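Local atomic coordinates of glutamyl-tRNA(Gln) amidotransferase subunit B, mitochondrial (Saccharomyces cerevisiae, PDB entry 4N0H), a protein that belongs to the GatB/GatE family and serves as the B subunit of a mitochondrial amidotransferase, here in an assembly of three protein chains. Residues B[69-74]-B[136-141]; B[76-81]-B[192-197]; B[102-107]-B[289-294]. One frame throughout, in Å; residues are numbered along the deposited sequence.

Contact 1: residues B[69-74]-B[136-141]; sequences LFAMKL and LQLQIE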
loop_
_atom_site.group_PDB
_atom_site.type_symbol
_atom_site.label_atom_id
_atom_site.label_comp_id
_atom_site.label_asym_id
_atom_site.label_seq_id
_atom_site.Cartn_x
_atom_site.Cartn_y
_atom_site.Cartn_z
ATOM N N LEU B 69 -21.033 3.261 12.513
ATOM C CA LEU B 69 -22.256 3.558 13.248
ATOM C C LEU B 69 -22.712 2.339 14.045
ATOM O O LEU B 69 -23.057 2.444 15.226
ATOM C CB LEU B 69 -23.361 4.009 12.287
ATOM C CG LEU B 69 -24.735 4.287 12.901
ATOM C CD1 LEU B 69 -24.673 5.491 13.826
ATOM C CD2 LEU B 69 -25.783 4.491 11.817
ATOM N N PHE B 70 -22.702 1.180 13.390
ATOM C CA PHE B 70 -23.115 -0.065 14.021
ATOM C C PHE B 70 -22.195 -0.384 15.191
ATOM O O PHE B 70 -22.658 -0.750 16.267
ATOM C CB PHE B 70 -23.114 -1.227 13.017
ATOM C CG PHE B 70 -24.329 -1.273 12.124
ATOM C CD1 PHE B 70 -25.123 -0.153 11.940
ATOM C CD2 PHE B 70 -24.674 -2.446 11.468
ATOM C CE1 PHE B 70 -26.237 -0.197 11.114
ATOM C CE2 PHE B 70 -25.789 -2.502 10.637
ATOM C CZ PHE B 70 -26.571 -1.376 10.462
ATOM N N ALA B 71 -20.890 -0.227 14.986
ATOM C CA ALA B 71 -19.932 -0.482 16.059
ATOM C C ALA B 71 -20.101 0.504 17.226
ATOM O O ALA B 71 -19.876 0.154 18.387
ATOM C CB ALA B 71 -18.514 -0.457 15.531
ATOM N N MET B 72 -20.483 1.738 16.911
ATOM C CA MET B 72 -20.784 2.728 17.947
ATOM C C MET B 72 -21.949 2.281 18.830
ATOM O O MET B 72 -21.864 2.327 20.057
ATOM C CB MET B 72 -21.102 4.086 17.320
ATOM C CG MET B 72 -19.921 5.039 17.296
ATOM S SD MET B 72 -19.354 5.383 18.974
ATOM C CE MET B 72 -18.147 6.653 18.654
ATOM N N LYS B 73 -23.033 1.843 18.197
ATOM C CA LYS B 73 -24.224 1.424 18.928
ATOM C C LYS B 73 -23.914 0.263 19.870
ATOM O O LYS B 73 -24.375 0.239 21.016
ATOM C CB LYS B 73 -25.361 1.063 17.967
ATOM C CG LYS B 73 -25.777 2.210 17.059
ATOM C CD LYS B 73 -26.916 1.822 16.126
ATOM C CE LYS B 73 -28.232 1.723 16.872
ATOM N NZ LYS B 73 -29.357 1.325 15.975
ATOM N N LEU B 74 -23.109 -0.682 19.396
ATOM C CA LEU B 74 -22.725 -1.819 20.224
ATOM C C LEU B 74 -21.843 -1.393 21.400
ATOM O O LEU B 74 -22.047 -1.846 22.521
ATOM C CB LEU B 74 -22.018 -2.891 19.394
ATOM C CG LEU B 74 -21.592 -4.115 20.200
ATOM C CD1 LEU B 74 -22.805 -4.785 20.858
ATOM C CD2 LEU B 74 -20.835 -5.094 19.322
ATOM N N LEU B 136 -13.264 -7.562 26.794
ATOM C CA LEU B 136 -11.884 -7.152 26.568
ATOM C C LEU B 136 -11.863 -6.057 25.509
ATOM O O LEU B 136 -11.407 -4.938 25.759
ATOM C CB LEU B 136 -11.045 -8.343 26.092
ATOM C CG LEU B 136 -9.532 -8.400 26.347
ATOM C CD1 LEU B 136 -8.916 -9.531 25.537
ATOM C CD2 LEU B 136 -8.819 -7.092 26.049
ATOM N N GLN B 137 -12.357 -6.388 24.321
ATOM C CA GLN B 137 -12.324 -5.457 23.206
ATOM C C GLN B 137 -13.337 -5.794 22.118
ATOM O O GLN B 137 -13.969 -6.854 22.126
ATOM C CB GLN B 137 -10.921 -5.410 22.601
ATOM C CG GLN B 137 -10.474 -6.729 22.004
ATOM C CD GLN B 137 -9.005 -6.726 21.644
ATOM O OE1 GLN B 137 -8.624 -7.142 20.554
ATOM N NE2 GLN B 137 -8.168 -6.258 22.566
ATOM N N LEU B 138 -13.455 -4.876 21.166
ATOM C CA LEU B 138 -14.449 -4.934 20.115
ATOM C C LEU B 138 -13.729 -4.532 18.829
ATOM O O LEU B 138 -13.135 -3.459 18.771
ATOM C CB LEU B 138 -15.548 -3.932 20.460
ATOM C CG LEU B 138 -16.955 -3.985 19.887
ATOM C CD1 LEU B 138 -17.914 -3.398 20.914
ATOM C CD2 LEU B 138 -17.022 -3.207 18.589
ATOM N N GLN B 139 -13.753 -5.396 17.813
ATOM C CA GLN B 139 -12.995 -5.148 16.580
ATOM C C GLN B 139 -13.856 -5.255 15.322
ATOM O O GLN B 139 -14.721 -6.120 15.228
ATOM C CB GLN B 139 -11.829 -6.137 16.452
ATOM C CG GLN B 139 -10.766 -6.029 17.531
ATOM C CD GLN B 139 -9.627 -7.019 17.329
ATOM O OE1 GLN B 139 -9.726 -7.944 16.519
ATOM N NE2 GLN B 139 -8.533 -6.820 18.060
ATOM N N ILE B 140 -13.601 -4.383 14.350
ATOM C CA ILE B 140 -14.243 -4.492 13.043
ATOM C C ILE B 140 -13.285 -5.209 12.102
ATOM O O ILE B 140 -12.095 -4.891 12.067
ATOM C CB ILE B 140 -14.575 -3.107 12.458
ATOM C CG1 ILE B 140 -15.498 -2.331 13.400
ATOM C CG2 ILE B 140 -15.203 -3.242 11.072
ATOM C CD1 ILE B 140 -15.552 -0.841 13.106
ATOM N N GLU B 141 -13.788 -6.180 11.346
ATOM C CA GLU B 141 -12.934 -6.888 10.394
ATOM C C GLU B 141 -13.685 -7.468 9.195
ATOM O O GLU B 141 -14.910 -7.594 9.215
ATOM C CB GLU B 141 -12.138 -7.988 11.100
ATOM C CG GLU B 141 -12.987 -9.065 11.733
ATOM C CD GLU B 141 -12.153 -10.067 12.504
ATOM O OE1 GLU B 141 -12.539 -11.254 12.552
ATOM O OE2 GLU B 141 -11.108 -9.664 13.061
#
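Ala71 and Ile140 mark the closest backbone approach, with CA atoms 7.6 Å apart, where helix segment 69-74 runs nearly antiparallel to strand segment 136-141, the two axes 9.9 Å from each other and their directions 166° apart. Side chains bridge this gap, and every link across it is apolar and buried. The methyl CB of Ala71 meets the CD1 end of Ile140 at 3.8 Å and lies a little farther from CG1 of the same residue. Ile140 holds CG1 anti to its carbonyl carbon (chi1 -59°), and the chain continues extended to CD1, which puts the terminal methyl rather than the CG2 branch against the helix. One turn later, Leu74 crosses Leu138 obliquely, its CD2 at 3.7 Å from Leu138 CD1 and its CG at 3.8 Å from that same methyl. Leu138 also sends CD2 toward Ala71 CB, so that its two branches serve successive turns of the helix, though the CD2 approach is loose at 4.4 Å. This is helix-on-sheet packing: helix 65-78 covers one face of the large mixed sheet, to which Leu138 and Ile140 point, while Gln139 between them points away. Strand 130-142 lies between strands 102-120 and 168-174, and Phe111 and Ile170 from these neighbours widen the apolar bed beneath Ala71. A classic beta bulge, in which Leu136 and Gln137 both face Val173, interrupts the regular pairing at the start of the segment. The far side of the helix is occupied too: Met72 packs on Val300 and Ile301 of helix 298-306, and Leu69 touches Ile119 of the subunit F chain.

Contact 2: residues B[76-81]-B[192-197]; sequences LALGSQ and QNLVRH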
loop_
_atom_site.group_PDB
_atom_site.type_symbol
_atom_site.label_atom_id
_atom_site.label_comp_id
_atom_site.label_asym_id
_atom_site.label_seq_id
_atom_site.Cartn_x
_atom_site.Cartn_y
_atom_site.Cartn_z
ATOM N N LEU B 76 -21.702 1.489 22.880
ATOM C CA LEU B 76 -22.523 2.242 23.820
ATOM C C LEU B 76 -23.385 1.305 24.663
ATOM O O LEU B 76 -23.507 1.482 25.875
ATOM C CB LEU B 76 -23.399 3.249 23.073
ATOM C CG LEU B 76 -22.661 4.459 22.495
ATOM C CD1 LEU B 76 -23.583 5.290 21.619
ATOM C CD2 LEU B 76 -22.088 5.305 23.620
ATOM N N ALA B 77 -23.965 0.300 24.020
ATOM C CA ALA B 77 -24.816 -0.659 24.718
ATOM C C ALA B 77 -24.033 -1.455 25.755
ATOM O O ALA B 77 -24.576 -1.840 26.791
ATOM C CB ALA B 77 -25.489 -1.595 23.724
ATOM N N LEU B 78 -22.756 -1.696 25.475
ATOM C CA LEU B 78 -21.898 -2.468 26.372
ATOM C C LEU B 78 -21.204 -1.595 27.416
ATOM O O LEU B 78 -20.642 -2.105 28.385
ATOM C CB LEU B 78 -20.831 -3.219 25.571
ATOM C CG LEU B 78 -21.295 -4.236 24.529
ATOM C CD1 LEU B 78 -20.094 -4.733 23.746
ATOM C CD2 LEU B 78 -22.051 -5.399 25.171
ATOM N N GLY B 79 -21.232 -0.284 27.211
ATOM C CA GLY B 79 -20.495 0.627 28.069
ATOM C C GLY B 79 -19.001 0.563 27.796
ATOM O O GLY B 79 -18.183 0.820 28.678
ATOM N N SER B 80 -18.637 0.216 26.563
ATOM C CA SER B 80 -17.233 0.128 26.187
ATOM C C SER B 80 -16.637 1.518 25.998
ATOM O O SER B 80 -17.356 2.474 25.709
ATOM C CB SER B 80 -17.076 -0.675 24.896
ATOM O OG SER B 80 -17.671 -1.953 25.021
ATOM N N GLN B 81 -15.325 1.631 26.167
ATOM C CA GLN B 81 -14.633 2.871 25.835
ATOM C C GLN B 81 -14.163 2.844 24.387
ATOM O O GLN B 81 -13.324 2.022 24.009
ATOM C CB GLN B 81 -13.447 3.120 26.769
ATOM C CG GLN B 81 -12.447 4.128 26.209
ATOM C CD GLN B 81 -11.662 4.848 27.287
ATOM O OE1 GLN B 81 -12.237 5.528 28.138
ATOM N NE2 GLN B 81 -10.342 4.706 27.255
ATOM N N GLN B 192 -27.156 -12.353 21.565
ATOM C CA GLN B 192 -27.981 -12.520 20.372
ATOM C C GLN B 192 -29.133 -11.524 20.368
ATOM O O GLN B 192 -29.358 -10.826 19.379
ATOM C CB GLN B 192 -28.549 -13.939 20.295
ATOM C CG GLN B 192 -27.609 -14.973 19.719
ATOM C CD GLN B 192 -28.287 -16.317 19.533
ATOM O OE1 GLN B 192 -28.595 -17.006 20.504
ATOM N NE2 GLN B 192 -28.536 -16.688 18.282
ATOM N N ASN B 193 -29.868 -11.471 21.475
ATOM C CA ASN B 193 -30.963 -10.520 21.616
ATOM C C ASN B 193 -30.525 -9.068 21.451
ATOM O O ASN B 193 -31.205 -8.277 20.798
ATOM C CB ASN B 193 -31.658 -10.701 22.963
ATOM C CG ASN B 193 -32.862 -11.598 22.867
ATOM O OD1 ASN B 193 -32.739 -12.823 22.832
ATOM N ND2 ASN B 193 -34.042 -10.992 22.814
ATOM N N LEU B 194 -29.385 -8.728 22.040
ATOM C CA LEU B 194 -28.849 -7.371 21.955
ATOM C C LEU B 194 -28.561 -6.924 20.516
ATOM O O LEU B 194 -28.998 -5.851 20.097
ATOM C CB LEU B 194 -27.577 -7.236 22.798
ATOM C CG LEU B 194 -26.937 -5.844 22.773
ATOM C CD1 LEU B 194 -27.821 -4.843 23.504
ATOM C CD2 LEU B 194 -25.531 -5.863 23.361
ATOM N N VAL B 195 -27.825 -7.734 19.758
ATOM C CA VAL B 195 -27.455 -7.327 18.401
ATOM C C VAL B 195 -28.687 -7.190 17.505
ATOM O O VAL B 195 -28.732 -6.320 16.640
ATOM C CB VAL B 195 -26.400 -8.261 17.752
ATOM C CG1 VAL B 195 -25.138 -8.312 18.602
ATOM C CG2 VAL B 195 -26.956 -9.654 17.537
ATOM N N ARG B 196 -29.692 -8.030 17.737
ATOM C CA ARG B 196 -30.944 -7.949 16.991
ATOM C C ARG B 196 -31.738 -6.714 17.406
ATOM O O ARG B 196 -32.348 -6.043 16.576
ATOM C CB ARG B 196 -31.784 -9.211 17.209
ATOM C CG ARG B 196 -31.144 -10.487 16.680
ATOM C CD ARG B 196 -31.946 -11.723 17.078
ATOM N NE ARG B 196 -33.306 -11.681 16.550
ATOM C CZ ARG B 196 -33.665 -12.158 15.360
ATOM N NH1 ARG B 196 -32.763 -12.722 14.565
ATOM N NH2 ARG B 196 -34.929 -12.071 14.964
ATOM N N HIS B 197 -31.719 -6.417 18.699
ATOM C CA HIS B 197 -32.427 -5.263 19.234
ATOM C C HIS B 197 -31.804 -3.952 18.750
ATOM O O HIS B 197 -32.507 -2.966 18.530
ATOM C CB HIS B 197 -32.433 -5.312 20.762
ATOM C CG HIS B 197 -33.306 -4.276 21.396
ATOM N ND1 HIS B 197 -34.646 -4.149 21.098
ATOM C CD2 HIS B 197 -33.032 -3.321 22.316
ATOM C CE1 HIS B 197 -35.160 -3.160 21.807
ATOM N NE2 HIS B 197 -34.201 -2.640 22.554
#
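The backbone bond from His197 N to Asn193 O, 2.9 Å long, closes the last turn of helix 181-197, and this turn carries Leu194 toward Ala77 and Leu78. Leu194 makes the whole contact from its side, dividing its two methyls between two neighbours. CD1 lies 4.0 Å from Ala77 CB, and CD2 lies 3.9 Å from Leu78 CD2. With CG anti to the backbone N (chi1 180°), the fork of Leu194 is held out toward the other helix. Leu78 leaves its backbone along the interface, yet its end swings nearer and meets Leu194 at a slant. Both helices finish close to this point. Helix 65-78 ends in a Schellman motif, with Gly79 as the C-prime residue at positive phi (74°), Ser80 N bonded to Ser75 O, and Gly79 N bonded to Leu76 O at 3.2 Å. The chain then turns into strand 81-82 at the sheet, where Ser80 OG bonds to Gly114 O. Leu311, from the C-terminal part of the model, packs on both Ala77 and Leu194, while Leu78 rests on Ile117 of strand 102-120.

Contact 3: residues B[102-107]-B[289-294]; sequences YQLTQH and PELPYI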
loop_
_atom_site.group_PDB
_atom_site.type_symbol
_atom_site.label_atom_id
_atom_site.label_comp_id
_atom_site.label_asym_id
_atom_site.label_seq_id
_atom_site.Cartn_x
_atom_site.Cartn_y
_atom_site.Cartn_z
ATOM N N TYR B 102 -4.507 -11.263 2.332
ATOM C CA TYR B 102 -4.554 -10.825 3.717
ATOM C C TYR B 102 -5.972 -10.412 4.087
ATOM O O TYR B 102 -6.802 -10.141 3.214
ATOM C CB TYR B 102 -3.569 -9.677 3.983
ATOM C CG TYR B 102 -3.759 -8.438 3.125
ATOM C CD1 TYR B 102 -4.715 -7.479 3.448
ATOM C CD2 TYR B 102 -2.957 -8.212 2.012
ATOM C CE1 TYR B 102 -4.885 -6.334 2.671
ATOM C CE2 TYR B 102 -3.112 -7.072 1.228
ATOM C CZ TYR B 102 -4.072 -6.136 1.566
ATOM O OH TYR B 102 -4.226 -5.014 0.789
ATOM N N GLN B 103 -6.243 -10.390 5.386
ATOM C CA GLN B 103 -7.518 -9.926 5.909
ATOM C C GLN B 103 -7.299 -8.592 6.608
ATOM O O GLN B 103 -6.313 -8.423 7.323
ATOM C CB GLN B 103 -8.071 -10.944 6.910
ATOM C CG GLN B 103 -9.336 -10.488 7.625
ATOM C CD GLN B 103 -9.632 -11.302 8.877
ATOM O OE1 GLN B 103 -10.788 -11.578 9.191
ATOM N NE2 GLN B 103 -8.586 -11.679 9.601
ATOM N N LEU B 104 -8.202 -7.641 6.388
ATOM C CA LEU B 104 -8.183 -6.389 7.135
ATOM C C LEU B 104 -8.931 -6.555 8.452
ATOM O O LEU B 104 -10.073 -7.018 8.479
ATOM C CB LEU B 104 -8.784 -5.251 6.313
ATOM C CG LEU B 104 -7.877 -4.742 5.196
ATOM C CD1 LEU B 104 -8.643 -3.831 4.239
ATOM C CD2 LEU B 104 -6.677 -4.011 5.799
ATOM N N THR B 105 -8.267 -6.185 9.540
ATOM C CA THR B 105 -8.788 -6.386 10.887
ATOM C C THR B 105 -8.118 -5.387 11.817
ATOM O O THR B 105 -7.066 -4.854 11.498
ATOM C CB THR B 105 -8.517 -7.824 11.394
ATOM O OG1 THR B 105 -9.068 -7.985 12.708
ATOM C CG2 THR B 105 -7.025 -8.115 11.434
ATOM N N GLN B 106 -8.727 -5.129 12.966
ATOM C CA GLN B 106 -8.172 -4.159 13.900
ATOM C C GLN B 106 -7.357 -4.832 14.996
ATOM O O GLN B 106 -7.812 -4.957 16.132
ATOM C CB GLN B 106 -9.286 -3.320 14.511
ATOM C CG GLN B 106 -10.176 -2.662 13.483
ATOM C CD GLN B 106 -11.088 -1.630 14.104
ATOM O OE1 GLN B 106 -11.977 -1.966 14.885
ATOM N NE2 GLN B 106 -10.857 -0.360 13.776
ATOM N N HIS B 107 -6.147 -5.253 14.647
ATOM C CA HIS B 107 -5.287 -5.992 15.564
ATOM C C HIS B 107 -4.659 -5.112 16.647
ATOM O O HIS B 107 -4.875 -5.335 17.839
ATOM C CB HIS B 107 -4.198 -6.733 14.782
ATOM C CG HIS B 107 -3.249 -7.502 15.646
ATOM N ND1 HIS B 107 -1.949 -7.100 15.866
ATOM C CD2 HIS B 107 -3.410 -8.650 16.346
ATOM C CE1 HIS B 107 -1.351 -7.965 16.666
ATOM N NE2 HIS B 107 -2.216 -8.915 16.971
ATOM N N PRO B 289 -1.399 0.775 4.984
ATOM C CA PRO B 289 -0.741 2.028 4.601
ATOM C C PRO B 289 -1.649 2.988 3.837
ATOM O O PRO B 289 -1.245 4.127 3.606
ATOM C CB PRO B 289 0.419 1.559 3.718
ATOM C CG PRO B 289 -0.031 0.252 3.160
ATOM C CD PRO B 289 -0.915 -0.380 4.202
ATOM N N GLU B 290 -2.850 2.548 3.470
ATOM C CA GLU B 290 -3.769 3.380 2.690
ATOM C C GLU B 290 -4.936 3.954 3.494
ATOM O O GLU B 290 -5.310 5.114 3.319
ATOM C CB GLU B 290 -4.329 2.592 1.508
ATOM C CG GLU B 290 -3.295 2.179 0.488
ATOM C CD GLU B 290 -3.927 1.763 -0.826
ATOM O OE1 GLU B 290 -4.805 0.870 -0.810
ATOM O OE2 GLU B 290 -3.559 2.342 -1.870
ATOM N N LEU B 291 -5.517 3.137 4.365
ATOM C CA LEU B 291 -6.711 3.537 5.098
ATOM C C LEU B 291 -6.404 4.578 6.173
ATOM O O LEU B 291 -5.437 4.444 6.919
ATOM C CB LEU B 291 -7.387 2.314 5.720
ATOM C CG LEU B 291 -7.911 1.287 4.714
ATOM C CD1 LEU B 291 -8.189 -0.040 5.395
ATOM C CD2 LEU B 291 -9.169 1.814 4.031
ATOM N N PRO B 292 -7.231 5.630 6.249
ATOM C CA PRO B 292 -7.065 6.640 7.301
ATOM C C PRO B 292 -7.408 6.051 8.663
ATOM O O PRO B 292 -8.203 5.120 8.724
ATOM C CB PRO B 292 -8.112 7.704 6.939
ATOM C CG PRO B 292 -8.494 7.426 5.510
ATOM C CD PRO B 292 -8.348 5.945 5.345
ATOM N N TYR B 293 -6.819 6.582 9.732
ATOM C CA TYR B 293 -7.221 6.225 11.089
ATOM C C TYR B 293 -8.706 6.506 11.284
ATOM O O TYR B 293 -9.265 7.395 10.644
ATOM C CB TYR B 293 -6.457 7.060 12.116
ATOM C CG TYR B 293 -4.975 6.790 12.215
ATOM C CD1 TYR B 293 -4.480 5.495 12.285
ATOM C CD2 TYR B 293 -4.070 7.841 12.254
ATOM C CE1 TYR B 293 -3.118 5.256 12.385
ATOM C CE2 TYR B 293 -2.713 7.614 12.354
ATOM C CZ TYR B 293 -2.239 6.325 12.418
ATOM O OH TYR B 293 -0.880 6.120 12.517
ATOM N N ILE B 294 -9.347 5.744 12.164
ATOM C CA ILE B 294 -10.676 6.099 12.633
ATOM C C ILE B 294 -10.495 7.070 13.796
ATOM O O ILE B 294 -10.025 6.680 14.861
ATOM C CB ILE B 294 -11.464 4.859 13.107
ATOM C CG1 ILE B 294 -11.782 3.945 11.923
ATOM C CG2 ILE B 294 -12.756 5.263 13.828
ATOM C CD1 ILE B 294 -12.544 2.698 12.308
#
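The beginning of strand 102-120, in the large mixed sheet, is approached here by the irregular loop that joins strand 286-287 to helix 298-306. The touching parts run in roughly the same direction, 27° apart, and stay well separated: the CA atoms of Leu104 and Leu291 are 10.2 Å apart. Long side chains cover this distance. Leu104 and Leu291 reach toward each other tip to tip, CD1 against CD1 at 4.0 Å. Both hold CG anti to the carbonyl carbon (chi1 -74° and -63°), which directs the branched ends at each other.

Farther along, Gln106 and Ile294 cross at about a right angle, with Gln106 NE2 3.8 Å from Ile294 CD1, a van der Waals touch between an amide nitrogen and a methyl. The polar requirement of this buried amide is met in part on the sheet side, where OE1 accepts a hydrogen bond from Ile140 N; that bond probably helps fix the rotation of the amide, with NE2 turned to the isoleucine. Asp288 OD1 receives the backbone N of both Glu290 and Leu291, forming an Asx turn ahead of the contact. Glu290 OE2 bonds to Gln60 and makes a salt bridge to a basic side chain of another protein chain, so the loop also reaches a subunit interface. The result is a loop laid over the face of a sheet, on a strand that is paired with 89-92 and 130-142 on its two sides.

Overall arrangement
Contacts 1 and 2 share helix 65-78 and have centres 9 Å apart, forming a continuous apolar layer: Leu138 CD1 touches Leu78 CD1 at 3.8 Å, and Leu74 CD1 touches Leu194 CD2 at 3.9 Å. Contact 3 adjoins contact 1 through the sheet, in which strands 130-142 and 102-120 are neighbours; their centres are 14 Å apart, and Glu141 OE2 lies 2.7 Å from Thr105 OG1 in a probable hydrogen bond. Contacts 2 and 3 do not touch, with centres 24 Å apart and nearest atoms about 10 Å apart. Contact 1 thus adjoins contact 2 through the helix and contact 3 through segment 102-107 of the sheet. In every pairing the segments alternate along the chain.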